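Local coordinates for methane monooxygenase hydroxylase, MmoD (Methylosinus sporium, PDB 6D7K), which binds the hydroxylase of soluble methane monooxygenase and probably acts as its inhibitor, at residues L18-A23 / H68-D73; Y34-E39 / D56-A61; W38-D43 / A63-H68. One frame throughout, in Å; residues are numbered along the deposited sequence.

Interaction 1: L18-A23 / H68-D73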
loop_
_atom_site.group_PDB
_atom_site.type_symbol
_atom_site.label_atom_id
_atom_site.label_comp_id
_atom_site.label_asym_id
_atom_site.label_seq_id
_atom_site.Cartn_x
_atom_site.Cartn_y
_atom_site.Cartn_z
ATOM N N LEU H 18 8.939 -24.961 -20.003
ATOM C CA LEU H 18 9.507 -23.677 -20.400
ATOM C C LEU H 18 9.126 -23.362 -21.842
ATOM O O LEU H 18 9.543 -24.070 -22.763
ATOM C CB LEU H 18 11.024 -23.707 -20.257
ATOM C CG LEU H 18 11.667 -22.433 -20.785
ATOM C CD1 LEU H 18 11.537 -21.347 -19.741
ATOM C CD2 LEU H 18 13.102 -22.676 -21.127
ATOM N N ILE H 19 8.365 -22.289 -22.053
ATOM C CA ILE H 19 7.899 -21.949 -23.392
ATOM C C ILE H 19 8.581 -20.715 -23.985
ATOM O O ILE H 19 8.457 -20.484 -25.199
ATOM C CB ILE H 19 6.358 -21.788 -23.437
ATOM C CG1 ILE H 19 5.856 -20.730 -22.448
ATOM C CG2 ILE H 19 5.668 -23.118 -23.183
ATOM C CD1 ILE H 19 4.395 -20.320 -22.673
ATOM N N HIS H 20 9.301 -19.927 -23.190
ATOM C CA HIS H 20 10.071 -18.810 -23.738
ATOM C C HIS H 20 11.314 -18.579 -22.898
ATOM O O HIS H 20 11.269 -18.666 -21.670
ATOM C CB HIS H 20 9.254 -17.519 -23.795
ATOM C CG HIS H 20 9.913 -16.430 -24.573
ATOM N ND1 HIS H 20 9.698 -16.253 -25.922
ATOM C CD2 HIS H 20 10.776 -15.459 -24.197
ATOM C CE1 HIS H 20 10.411 -15.223 -26.345
ATOM N NE2 HIS H 20 11.068 -14.717 -25.316
ATOM N N SER H 21 12.421 -18.288 -23.569
ATOM C CA SER H 21 13.683 -18.021 -22.887
ATOM C C SER H 21 14.536 -17.190 -23.817
ATOM O O SER H 21 14.886 -17.652 -24.902
ATOM C CB SER H 21 14.404 -19.296 -22.515
ATOM O OG SER H 21 15.354 -19.024 -21.501
ATOM N N ASP H 22 14.836 -15.964 -23.418
ATOM C CA ASP H 22 15.810 -15.154 -24.124
ATOM C C ASP H 22 16.628 -14.411 -23.067
ATOM O O ASP H 22 16.571 -14.733 -21.873
ATOM C CB ASP H 22 15.120 -14.256 -25.163
ATOM C CG ASP H 22 14.205 -13.216 -24.540
ATOM O OD1 ASP H 22 14.408 -12.828 -23.365
ATOM O OD2 ASP H 22 13.271 -12.774 -25.243
ATOM N N ALA H 23 17.421 -13.427 -23.504
ATOM C CA ALA H 23 18.372 -12.809 -22.578
ATOM C C ALA H 23 17.682 -12.247 -21.339
ATOM O O ALA H 23 18.268 -12.251 -20.250
ATOM C CB ALA H 23 19.160 -11.707 -23.281
ATOM N N HIS H 68 4.328 -6.841 -26.145
ATOM C CA HIS H 68 4.003 -5.586 -25.488
ATOM C C HIS H 68 5.151 -5.150 -24.596
ATOM O O HIS H 68 5.620 -4.013 -24.687
ATOM C CB HIS H 68 2.687 -5.733 -24.705
ATOM C CG HIS H 68 2.502 -4.723 -23.618
ATOM N ND1 HIS H 68 2.393 -3.370 -23.868
ATOM C CD2 HIS H 68 2.422 -4.866 -22.275
ATOM C CE1 HIS H 68 2.265 -2.724 -22.721
ATOM N NE2 HIS H 68 2.274 -3.608 -21.739
ATOM N N PHE H 69 5.633 -6.057 -23.747
ATOM C CA PHE H 69 6.807 -5.772 -22.930
ATOM C C PHE H 69 7.989 -5.308 -23.775
ATOM O O PHE H 69 8.615 -4.286 -23.476
ATOM C CB PHE H 69 7.178 -7.006 -22.108
ATOM C CG PHE H 69 6.213 -7.292 -21.005
ATOM C CD1 PHE H 69 5.169 -6.426 -20.751
ATOM C CD2 PHE H 69 6.347 -8.403 -20.211
ATOM C CE1 PHE H 69 4.271 -6.679 -19.724
ATOM C CE2 PHE H 69 5.447 -8.658 -19.179
ATOM C CZ PHE H 69 4.419 -7.801 -18.940
ATOM N N LYS H 70 8.312 -6.042 -24.839
ATOM C CA LYS H 70 9.487 -5.684 -25.634
ATOM C C LYS H 70 9.327 -4.316 -26.288
ATOM O O LYS H 70 10.286 -3.541 -26.349
ATOM C CB LYS H 70 9.771 -6.765 -26.682
ATOM C CG LYS H 70 10.225 -8.079 -26.065
ATOM C CD LYS H 70 10.416 -9.154 -27.111
ATOM C CE LYS H 70 10.779 -10.488 -26.475
ATOM N NZ LYS H 70 12.226 -10.585 -26.178
ATOM N N ARG H 71 8.123 -4.001 -26.775
ATOM C CA ARG H 71 7.844 -2.655 -27.269
ATOM C C ARG H 71 8.099 -1.603 -26.196
ATOM O O ARG H 71 8.629 -0.525 -26.488
ATOM C CB ARG H 71 6.399 -2.567 -27.755
ATOM C CG ARG H 71 6.254 -2.336 -29.238
ATOM C CD ARG H 71 4.795 -2.316 -29.629
ATOM N NE ARG H 71 4.380 -3.553 -30.289
ATOM C CZ ARG H 71 4.418 -3.737 -31.607
ATOM N NH1 ARG H 71 4.857 -2.757 -32.387
ATOM N NH2 ARG H 71 4.017 -4.896 -32.143
ATOM N N GLN H 72 7.714 -1.891 -24.950
ATOM C CA GLN H 72 8.005 -0.969 -23.858
ATOM C C GLN H 72 9.505 -0.775 -23.714
ATOM O O GLN H 72 9.991 0.357 -23.627
ATOM C CB GLN H 72 7.391 -1.471 -22.542
ATOM C CG GLN H 72 5.866 -1.342 -22.487
ATOM C CD GLN H 72 5.276 -1.407 -21.078
ATOM O OE1 GLN H 72 5.532 -2.348 -20.316
ATOM N NE2 GLN H 72 4.467 -0.401 -20.733
ATOM N N ASP H 73 10.256 -1.874 -23.700
ATOM C CA ASP H 73 11.708 -1.776 -23.614
ATOM C C ASP H 73 12.276 -1.004 -24.802
ATOM O O ASP H 73 13.036 -0.049 -24.627
ATOM C CB ASP H 73 12.311 -3.176 -23.522
ATOM C CG ASP H 73 11.714 -3.992 -22.391
ATOM O OD1 ASP H 73 11.150 -3.381 -21.453
ATOM O OD2 ASP H 73 11.808 -5.238 -22.443
#
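Asp22 meets Lys70 in a salt bridge where the first strand of a four-stranded antiparallel sheet runs out beside the C-terminal part of helix 55-74, which packs on the sheet. Along 18-23, Ile19 and His20 both face Ala27 on strand 25-31 and form a classic beta bulge. Ile19 turns to the helix at Phe55 and Val62, as suits a branched apolar chain, while the His20 ring packs against Leu66 and carries its polar edge onward to the margin of the interface. There NE2 of His20 donates to OD2 of Asp22 over 2.9 Å; the oxygen lies in the ring plane, and the N-H points at it at 163°. An imidazole fits this margin because it has an apolar side for the leucine and an N-H for the carboxylate.

At Asp22, where the turn starts, CG stands between the backbone N and the carbonyl carbon (chi1 65°), and the two oxygens divide the work: OD1 accepts from the backbone N of Arg24 and of Tyr25, the former closing an Asx turn, while OD2 looks to the helix. Lys70 reaches across from the opposite direction, its long chain bending only at the last torsion, and brings NZ to 2.6 Å from OD2 of Asp22. Two donors on one oxygen would tend to keep the aspartate ionised. They approach from opposite faces of the carboxylate plane: Lys70 NZ on the syn side, 29° out of the plane, and His20 NE2 from well above the other face.

Interaction 2: Y34-E39 / D56-A61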
loop_
_atom_site.group_PDB
_atom_site.type_symbol
_atom_site.label_atom_id
_atom_site.label_comp_id
_atom_site.label_asym_id
_atom_site.label_seq_id
_atom_site.Cartn_x
_atom_site.Cartn_y
_atom_site.Cartn_z
ATOM N N TYR H 34 -8.112 -28.416 -15.885
ATOM C CA TYR H 34 -9.152 -27.545 -16.301
ATOM C C TYR H 34 -8.645 -26.346 -17.054
ATOM O O TYR H 34 -9.338 -25.807 -17.844
ATOM C CB TYR H 34 -9.969 -27.155 -15.100
ATOM C CG TYR H 34 -9.332 -26.196 -14.150
ATOM C CD1 TYR H 34 -9.422 -24.854 -14.343
ATOM C CD2 TYR H 34 -8.687 -26.631 -13.028
ATOM C CE1 TYR H 34 -8.849 -23.992 -13.482
ATOM C CE2 TYR H 34 -8.130 -25.757 -12.160
ATOM C CZ TYR H 34 -8.219 -24.445 -12.407
ATOM O OH TYR H 34 -7.676 -23.568 -11.574
ATOM N N MET H 35 -7.401 -25.974 -16.837
ATOM C CA MET H 35 -6.816 -24.847 -17.508
ATOM C C MET H 35 -5.323 -24.944 -17.537
ATOM O O MET H 35 -4.776 -25.806 -16.970
ATOM C CB MET H 35 -7.194 -23.610 -16.751
ATOM C CG MET H 35 -7.463 -22.389 -17.568
ATOM S SD MET H 35 -8.789 -22.505 -18.699
ATOM C CE MET H 35 -8.654 -20.902 -19.350
ATOM N N TRP H 36 -4.662 -24.057 -18.231
ATOM C CA TRP H 36 -3.219 -24.049 -18.227
ATOM C C TRP H 36 -2.783 -22.718 -17.638
ATOM O O TRP H 36 -3.282 -21.724 -18.003
ATOM C CB TRP H 36 -2.643 -24.231 -19.626
ATOM C CG TRP H 36 -2.652 -25.570 -20.202
ATOM C CD1 TRP H 36 -3.691 -26.212 -20.665
ATOM C CD2 TRP H 36 -1.539 -26.391 -20.466
ATOM N NE1 TRP H 36 -3.346 -27.390 -21.170
ATOM C CE2 TRP H 36 -2.007 -27.527 -21.057
ATOM C CE3 TRP H 36 -0.184 -26.283 -20.232
ATOM C CZ2 TRP H 36 -1.187 -28.536 -21.426
ATOM C CZ3 TRP H 36 0.598 -27.273 -20.579
ATOM C CH2 TRP H 36 0.117 -28.380 -21.180
ATOM N N ARG H 37 -1.851 -22.719 -16.712
ATOM C CA ARG H 37 -1.386 -21.523 -16.066
ATOM C C ARG H 37 -0.049 -21.077 -16.532
ATOM O O ARG H 37 0.841 -21.791 -16.489
ATOM C CB ARG H 37 -1.323 -21.753 -14.573
ATOM C CG ARG H 37 -1.672 -20.564 -13.743
ATOM C CD ARG H 37 -0.749 -20.364 -12.577
ATOM N NE ARG H 37 -1.258 -21.027 -11.402
ATOM C CZ ARG H 37 -1.692 -20.426 -10.306
ATOM N NH1 ARG H 37 -1.652 -19.129 -10.191
ATOM N NH2 ARG H 37 -2.172 -21.140 -9.321
ATOM N N TRP H 38 0.109 -19.846 -16.932
ATOM C CA TRP H 38 1.413 -19.429 -17.397
ATOM C C TRP H 38 1.871 -18.202 -16.617
ATOM O O TRP H 38 1.060 -17.463 -16.055
ATOM C CB TRP H 38 1.395 -19.145 -18.909
ATOM C CG TRP H 38 0.248 -18.305 -19.433
ATOM C CD1 TRP H 38 -0.892 -18.758 -20.042
ATOM C CD2 TRP H 38 0.157 -16.873 -19.446
ATOM N NE1 TRP H 38 -1.686 -17.699 -20.416
ATOM C CE2 TRP H 38 -1.061 -16.533 -20.059
ATOM C CE3 TRP H 38 0.985 -15.848 -18.991
ATOM C CZ2 TRP H 38 -1.466 -15.223 -20.227
ATOM C CZ3 TRP H 38 0.575 -14.548 -19.164
ATOM C CH2 TRP H 38 -0.640 -14.247 -19.770
ATOM N N GLU H 39 3.195 -18.010 -16.568
ATOM C CA GLU H 39 3.822 -16.854 -15.933
ATOM C C GLU H 39 4.984 -16.369 -16.787
ATOM O O GLU H 39 5.621 -17.149 -17.503
ATOM C CB GLU H 39 4.330 -17.176 -14.534
ATOM C CG GLU H 39 4.786 -18.591 -14.418
ATOM C CD GLU H 39 5.519 -18.863 -13.123
ATOM O OE1 GLU H 39 5.955 -20.026 -12.917
ATOM O OE2 GLU H 39 5.652 -17.916 -12.312
ATOM N N ASP H 56 -1.042 -24.819 -26.565
ATOM C CA ASP H 56 -0.907 -24.045 -27.797
ATOM C C ASP H 56 -1.221 -22.570 -27.562
ATOM O O ASP H 56 -0.466 -21.689 -27.997
ATOM C CB ASP H 56 -1.829 -24.591 -28.895
ATOM C CG ASP H 56 -1.702 -26.097 -29.114
ATOM O OD1 ASP H 56 -1.852 -26.894 -28.149
ATOM O OD2 ASP H 56 -1.498 -26.477 -30.286
ATOM N N SER H 57 -2.358 -22.276 -26.902
ATOM C CA SER H 57 -2.767 -20.885 -26.686
ATOM C C SER H 57 -1.991 -20.220 -25.547
ATOM O O SER H 57 -1.914 -18.989 -25.507
ATOM C CB SER H 57 -4.283 -20.799 -26.443
ATOM O OG SER H 57 -4.764 -21.781 -25.531
ATOM N N SER H 58 -1.419 -21.005 -24.633
ATOM C CA SER H 58 -0.421 -20.478 -23.716
ATOM C C SER H 58 0.706 -19.802 -24.475
ATOM O O SER H 58 1.121 -18.683 -24.134
ATOM C CB SER H 58 0.140 -21.600 -22.854
ATOM O OG SER H 58 -0.804 -22.040 -21.901
ATOM N N ARG H 59 1.229 -20.476 -25.504
ATOM C CA ARG H 59 2.333 -19.899 -26.262
ATOM C C ARG H 59 1.905 -18.619 -26.953
ATOM O O ARG H 59 2.620 -17.612 -26.924
ATOM C CB ARG H 59 2.851 -20.904 -27.284
ATOM C CG ARG H 59 3.437 -22.145 -26.647
ATOM C CD ARG H 59 3.840 -23.157 -27.687
ATOM N NE ARG H 59 5.210 -22.963 -28.134
ATOM C CZ ARG H 59 5.792 -23.677 -29.092
ATOM N NH1 ARG H 59 5.122 -24.632 -29.729
ATOM N NH2 ARG H 59 7.057 -23.434 -29.413
ATOM N N LYS H 60 0.733 -18.637 -27.574
ATOM C CA LYS H 60 0.251 -17.463 -28.290
ATOM C C LYS H 60 0.007 -16.309 -27.331
ATOM O O LYS H 60 0.360 -15.160 -27.628
ATOM C CB LYS H 60 -1.018 -17.837 -29.056
ATOM C CG LYS H 60 -0.767 -18.842 -30.162
ATOM C CD LYS H 60 -0.296 -18.135 -31.440
ATOM C CE LYS H 60 -1.143 -16.863 -31.704
ATOM N NZ LYS H 60 -0.672 -15.974 -32.827
ATOM N N ALA H 61 -0.562 -16.614 -26.158
ATOM C CA ALA H 61 -0.810 -15.608 -25.136
ATOM C C ALA H 61 0.487 -14.960 -24.662
ATOM O O ALA H 61 0.606 -13.728 -24.626
ATOM C CB ALA H 61 -1.537 -16.256 -23.959
#
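Trp38 lies against Ser58 and Ala61, joining strand 36-42, inside the antiparallel sheet, to the first turns of the helix that covers it. Strand 36-39 and helix 56-61 run nearly parallel, at 26°, with 9.1 Å between their axes. The CB of Trp38 points toward the helix, and a chi1 of 47° sets CG between the backbone N and the carbonyl carbon, laying the indole along the helix surface. Farther out, CD1 of Trp38 comes 3.8 Å from OG of Ser58 and also touches that serine's CA and CB. The next atom, NE1 of Trp38, is 3.8 Å from CB of Ala61 and makes a weak hydrogen bond to OG of Ser52 on strand 45-52. Then CE2 and CZ2 of Trp38 pass the same methyl, each 3.9 Å from CB of Ala61, which meets the ring obliquely. One turn of helix thus presents two small residues to one broad ring, and their size lets the backbones come close: the CA atoms of Trp38 and Ser58 are 6.7 Å apart.

CB of Trp36 also stands 3.7 Å from OG of Ser58, so the hydroxyl borders both inward-pointing tryptophans. Its polar needs are met elsewhere, by the carbonyl O of Ser54 and by OG1 of Thr29. Toward Trp36 and Trp38 it makes only van der Waals contact. The chemistry implies a junction held by dispersion and close fit, in which a buried serine can be tolerated because its hydroxyl is engaged by the carbonyl O of Ser54, just ahead of the helix, and by Thr29 on the neighbouring strand.

Interaction 3: W38-D43 / A63-H68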
loop_
_atom_site.group_PDB
_atom_site.type_symbol
_atom_site.label_atom_id
_atom_site.label_comp_id
_atom_site.label_asym_id
_atom_site.label_seq_id
_atom_site.Cartn_x
_atom_site.Cartn_y
_atom_site.Cartn_z
ATOM N N TRP H 38 0.109 -19.846 -16.932
ATOM C CA TRP H 38 1.413 -19.429 -17.397
ATOM C C TRP H 38 1.871 -18.202 -16.617
ATOM O O TRP H 38 1.060 -17.463 -16.055
ATOM C CB TRP H 38 1.395 -19.145 -18.909
ATOM C CG TRP H 38 0.248 -18.305 -19.433
ATOM C CD1 TRP H 38 -0.892 -18.758 -20.042
ATOM C CD2 TRP H 38 0.157 -16.873 -19.446
ATOM N NE1 TRP H 38 -1.686 -17.699 -20.416
ATOM C CE2 TRP H 38 -1.061 -16.533 -20.059
ATOM C CE3 TRP H 38 0.985 -15.848 -18.991
ATOM C CZ2 TRP H 38 -1.466 -15.223 -20.227
ATOM C CZ3 TRP H 38 0.575 -14.548 -19.164
ATOM C CH2 TRP H 38 -0.640 -14.247 -19.770
ATOM N N GLU H 39 3.195 -18.010 -16.568
ATOM C CA GLU H 39 3.822 -16.854 -15.933
ATOM C C GLU H 39 4.984 -16.369 -16.787
ATOM O O GLU H 39 5.621 -17.149 -17.503
ATOM C CB GLU H 39 4.330 -17.176 -14.534
ATOM C CG GLU H 39 4.786 -18.591 -14.418
ATOM C CD GLU H 39 5.519 -18.863 -13.123
ATOM O OE1 GLU H 39 5.955 -20.026 -12.917
ATOM O OE2 GLU H 39 5.652 -17.916 -12.312
ATOM N N ILE H 40 5.263 -15.075 -16.688
ATOM C CA ILE H 40 6.348 -14.436 -17.417
ATOM C C ILE H 40 7.296 -13.813 -16.403
ATOM O O ILE H 40 6.848 -13.154 -15.456
ATOM C CB ILE H 40 5.812 -13.371 -18.387
ATOM C CG1 ILE H 40 4.798 -13.998 -19.347
ATOM C CG2 ILE H 40 6.975 -12.696 -19.126
ATOM C CD1 ILE H 40 4.098 -12.979 -20.259
ATOM N N LEU H 41 8.602 -14.024 -16.591
ATOM C CA LEU H 41 9.613 -13.442 -15.708
ATOM C C LEU H 41 10.506 -12.517 -16.509
ATOM O O LEU H 41 10.829 -12.798 -17.669
ATOM C CB LEU H 41 10.472 -14.492 -15.010
ATOM C CG LEU H 41 9.810 -15.444 -14.012
ATOM C CD1 LEU H 41 8.650 -16.154 -14.637
ATOM C CD2 LEU H 41 10.814 -16.475 -13.507
ATOM N N ARG H 42 10.870 -11.394 -15.897
ATOM C CA ARG H 42 11.818 -10.448 -16.475
ATOM C C ARG H 42 13.031 -10.407 -15.568
ATOM O O ARG H 42 12.893 -10.205 -14.359
ATOM C CB ARG H 42 11.218 -9.052 -16.630
ATOM C CG ARG H 42 12.121 -8.122 -17.407
ATOM C CD ARG H 42 11.749 -6.664 -17.251
ATOM N NE ARG H 42 10.594 -6.293 -18.058
ATOM C CZ ARG H 42 9.401 -5.997 -17.547
ATOM N NH1 ARG H 42 9.229 -6.036 -16.222
ATOM N NH2 ARG H 42 8.383 -5.660 -18.349
ATOM N N ASP H 43 14.209 -10.615 -16.150
ATOM C CA ASP H 43 15.468 -10.654 -15.405
ATOM C C ASP H 43 15.329 -11.520 -14.153
ATOM O O ASP H 43 15.868 -11.214 -13.090
ATOM C CB ASP H 43 15.951 -9.239 -15.052
ATOM C CG ASP H 43 16.090 -8.323 -16.278
ATOM O OD1 ASP H 43 16.771 -8.708 -17.260
ATOM O OD2 ASP H 43 15.517 -7.205 -16.250
ATOM N N ALA H 63 3.206 -14.833 -26.164
ATOM C CA ALA H 63 3.813 -14.069 -27.253
ATOM C C ALA H 63 3.176 -12.681 -27.375
ATOM O O ALA H 63 3.872 -11.685 -27.610
ATOM C CB ALA H 63 3.726 -14.848 -28.568
ATOM N N HIS H 64 1.860 -12.585 -27.207
ATOM C CA HIS H 64 1.216 -11.279 -27.249
ATOM C C HIS H 64 1.781 -10.375 -26.163
ATOM O O HIS H 64 2.250 -9.265 -26.437
ATOM C CB HIS H 64 -0.296 -11.426 -27.076
ATOM C CG HIS H 64 -1.027 -11.848 -28.314
ATOM N ND1 HIS H 64 -0.759 -11.319 -29.558
ATOM C CD2 HIS H 64 -2.051 -12.721 -28.489
ATOM C CE1 HIS H 64 -1.569 -11.865 -30.448
ATOM N NE2 HIS H 64 -2.359 -12.721 -29.825
ATOM N N VAL H 65 1.736 -10.843 -24.911
ATOM C CA VAL H 65 2.171 -10.024 -23.780
ATOM C C VAL H 65 3.631 -9.632 -23.920
ATOM O O VAL H 65 4.022 -8.521 -23.543
ATOM C CB VAL H 65 1.946 -10.760 -22.453
ATOM C CG1 VAL H 65 2.394 -9.873 -21.315
ATOM C CG2 VAL H 65 0.497 -11.200 -22.293
ATOM N N LEU H 66 4.472 -10.546 -24.432
ATOM C CA LEU H 66 5.893 -10.229 -24.608
ATOM C C LEU H 66 6.100 -9.181 -25.696
ATOM O O LEU H 66 6.923 -8.274 -25.542
ATOM C CB LEU H 66 6.692 -11.497 -24.917
ATOM C CG LEU H 66 6.927 -12.442 -23.734
ATOM C CD1 LEU H 66 7.788 -13.605 -24.140
ATOM C CD2 LEU H 66 7.565 -11.723 -22.579
ATOM N N SER H 67 5.375 -9.284 -26.806
ATOM C CA SER H 67 5.456 -8.221 -27.797
ATOM C C SER H 67 5.205 -6.874 -27.145
ATOM O O SER H 67 5.827 -5.872 -27.511
ATOM C CB SER H 67 4.457 -8.480 -28.922
ATOM O OG SER H 67 3.720 -7.318 -29.240
ATOM N N HIS H 68 4.328 -6.841 -26.145
ATOM C CA HIS H 68 4.003 -5.586 -25.488
ATOM C C HIS H 68 5.151 -5.150 -24.596
ATOM O O HIS H 68 5.620 -4.013 -24.687
ATOM C CB HIS H 68 2.687 -5.733 -24.705
ATOM C CG HIS H 68 2.502 -4.723 -23.618
ATOM N ND1 HIS H 68 2.393 -3.370 -23.868
ATOM C CD2 HIS H 68 2.422 -4.866 -22.275
ATOM C CE1 HIS H 68 2.265 -2.724 -22.721
ATOM N NE2 HIS H 68 2.274 -3.608 -21.739
#
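Val65 pushes its forked end between Trp38 and Ile40, which lie two positions apart on strand 36-42; Ile40 points its CB toward the helix. This is the centre of the core in which a helix lies along an antiparallel sheet: the strand and helix axes differ by 24° and come within 10.2 Å of each other. Each methyl of Val65 has its own neighbour. CG1, anti to the backbone N, meets CD1 of Ile40 at 3.7 Å, whereas CG2 leans to the corner of the indole, 4.1 Å from CH2 of Trp38. The valine is therefore a short, blunt bump in the hollow between the outer corner of the indole, met obliquely, and the branched chain of Ile40; its beta-branch offers one methyl to each.

The longer arm of Ile40 is extended (chi2 174°), so that CD1 comes up against the root of Val65 as well as its methyl, with CB of Val65 3.8 Å away. The shorter arm, CG2 of Ile40, turns the other way and meets CD2 of Leu66 at 3.6 Å. Leu66 starts from the flank of the helix, but its end swings inward and slides past Ile40 in the opposite direction, extending the seam toward Tyr25, which it also touches. Ile40 is thus wedged between successive helix residues.

All four touching residues are buried, and everything that meets across the interface is carbon. Such a contact implies adhesion by the hydrophobic effect and complementary shape, while the directional bonds nearby, such as those of the Ile40 backbone to Val47 and Gln48, run within the sheet and not across the contact.

Overall arrangement
From the N terminus, strand 17-21 comes first, and interaction 1 closes the longest loop by joining the turn that follows it to the far part of helix 55-74. Interactions 2 and 3 lie within that loop. Both leave from strand 36-42, overlapping at Trp38 and Glu39, and both return to the helix after strand 45-52; the later strand residues meet the later helix residues, so the two loops are staggered. The helix segments of interactions 1 and 3 meet at His68, and the contact centres lie about 5 Å apart, whereas the centre of interaction 2 lies about 16 Å from that of interaction 1. Together they fasten one helix to the turn after an outer strand and to an inner strand.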